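PDB 4Z8T: AvrRxo1-ORF2 from Xanthomonas oryzae pv. oryzicola, which binds the type III effector AvrRxo1-ORF1, a protein with a polynucleotide kinase domain, and probably serves as its molecular chaperone. Local coordinates for residues S26-E29 with L30-H34. Numbering follows the deposited sequence.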
loop_
_atom_site.group_PDB
_atom_site.type_symbol
_atom_site.label_atom_id
_atom_site.label_comp_id
_atom_site.label_asym_id
_atom_site.label_seq_id
_atom_site.Cartn_x
_atom_site.Cartn_y
_atom_site.Cartn_z
ATOM N N SER B 26 -1.217 15.000 2.239
ATOM C CA SER B 26 -1.001 14.293 3.495
ATOM C C SER B 26 0.438 13.813 3.697
ATOM O O SER B 26 0.994 13.956 4.798
ATOM C CB SER B 26 -1.962 13.112 3.611
ATOM O OG SER B 26 -1.669 12.396 4.788
ATOM N N ASP B 27 1.036 13.240 2.653
ATOM C CA ASP B 27 2.422 12.803 2.731
ATOM C C ASP B 27 3.323 13.934 3.219
ATOM O O ASP B 27 4.220 13.707 4.037
ATOM C CB ASP B 27 2.940 12.320 1.367
ATOM C CG ASP B 27 2.380 10.966 0.953
ATOM O OD1 ASP B 27 1.877 10.214 1.817
ATOM O OD2 ASP B 27 2.462 10.648 -0.257
ATOM N N LEU B 28 3.080 15.143 2.717
ATOM C CA LEU B 28 3.920 16.292 3.068
ATOM C C LEU B 28 3.605 16.770 4.475
ATOM O O LEU B 28 4.518 17.023 5.259
ATOM C CB LEU B 28 3.764 17.428 2.053
ATOM C CG LEU B 28 4.556 18.709 2.354
ATOM C CD1 LEU B 28 6.034 18.413 2.493
ATOM C CD2 LEU B 28 4.326 19.759 1.267
ATOM N N GLU B 29 2.322 16.852 4.810
ATOM C CA GLU B 29 1.915 17.264 6.158
ATOM C C GLU B 29 2.509 16.349 7.224
ATOM O O GLU B 29 3.094 16.823 8.205
ATOM C CB GLU B 29 0.396 17.273 6.286
ATOM C CG GLU B 29 -0.302 18.316 5.446
ATOM C CD GLU B 29 -1.782 18.047 5.347
ATOM O OE1 GLU B 29 -2.220 16.949 5.778
ATOM O OE2 GLU B 29 -2.509 18.918 4.829
ATOM N N LEU B 30 2.370 15.038 7.038
ATOM C CA LEU B 30 2.922 14.098 8.013
ATOM C C LEU B 30 4.440 14.161 8.090
ATOM O O LEU B 30 5.018 14.067 9.169
ATOM C CB LEU B 30 2.465 12.667 7.704
ATOM C CG LEU B 30 0.965 12.443 7.843
ATOM C CD1 LEU B 30 0.633 11.060 7.312
ATOM C CD2 LEU B 30 0.567 12.574 9.302
ATOM N N ALA B 31 5.084 14.322 6.937
ATOM C CA ALA B 31 6.531 14.379 6.886
ATOM C C ALA B 31 7.052 15.597 7.646
ATOM O O ALA B 31 8.092 15.513 8.295
ATOM C CB ALA B 31 7.009 14.402 5.452
ATOM N N LEU B 32 6.327 16.711 7.560
ATOM C CA LEU B 32 6.724 17.942 8.252
ATOM C C LEU B 32 6.620 17.812 9.766
ATOM O O LEU B 32 7.456 18.347 10.490
ATOM C CB LEU B 32 5.880 19.123 7.790
ATOM C CG LEU B 32 6.177 19.655 6.387
ATOM C CD1 LEU B 32 5.135 20.674 5.982
ATOM C CD2 LEU B 32 7.556 20.265 6.346
ATOM N N VAL B 33 5.595 17.115 10.251
ATOM C CA VAL B 33 5.490 16.880 11.687
ATOM C C VAL B 33 6.671 16.041 12.166
ATOM O O VAL B 33 7.326 16.373 13.154
ATOM C CB VAL B 33 4.150 16.210 12.059
ATOM C CG1 VAL B 33 4.102 15.893 13.547
ATOM C CG2 VAL B 33 3.001 17.111 11.673
ATOM N N HIS B 34 6.955 14.958 11.450
ATOM C CA HIS B 34 8.067 14.093 11.793
ATOM C C HIS B 34 9.398 14.840 11.720
ATOM O O HIS B 34 10.283 14.634 12.553
ATOM C CB HIS B 34 8.090 12.884 10.860
ATOM C CG HIS B 34 9.139 11.877 11.206
ATOM N ND1 HIS B 34 10.350 11.808 10.545
ATOM C CD2 HIS B 34 9.164 10.900 12.140
ATOM C CE1 HIS B 34 11.073 10.832 11.063
ATOM N NE2 HIS B 34 10.380 10.265 12.032
#
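L30 meets S26 one helical turn back, through both backbone and side chain. Its N gives S26 O a nearly straight hydrogen bond of 2.8 Å, with an N-H...O angle of 176°. Having CG beside its own backbone N (chi1 -65°) sets the L30 side chain back along the helix, over S26, bringing CG to 3.4 Å from S26 O and CD1 to 3.7 Å from S26 OG. The L30 methyl lies against that hydroxyl in plain van der Waals contact; OG hydrogen-bonds to R19 NH1 of the second AvrRxo1-ORF2 subunit, which also forms a salt bridge with D27 OD1. A31 N bonds to D27 O at 3.1 Å, a more bent link at 148° whose donor sits tilted from the carbonyl plane, while the methyl CB packs 3.2 Å from the same oxygen. These i to i+4 bonds are the regular repeat of an alpha-helix, here the interior of the long helix 6-38 of a chain whose regular structure is all helical. At L32 the repeat continues with N bonded to L28 O at 2.9 Å, and the two leucine side chains come together on one flank: L28 CD1 rests 4.1 Å from L32 CG, the branches crossing at a slant. L28 directs CG away from its backbone N, and L32 leans back over the turn, closing the apolar pair. Both leucines pack on Y75, and this flank packs the long helix against helix 63-77. V33 N hydrogen-bonds to E29 O, and its CG2 methyl lies 3.5 Å from that carbonyl oxygen. H34 N hydrogen-bonds to L30 O, carrying the helical bonding forward.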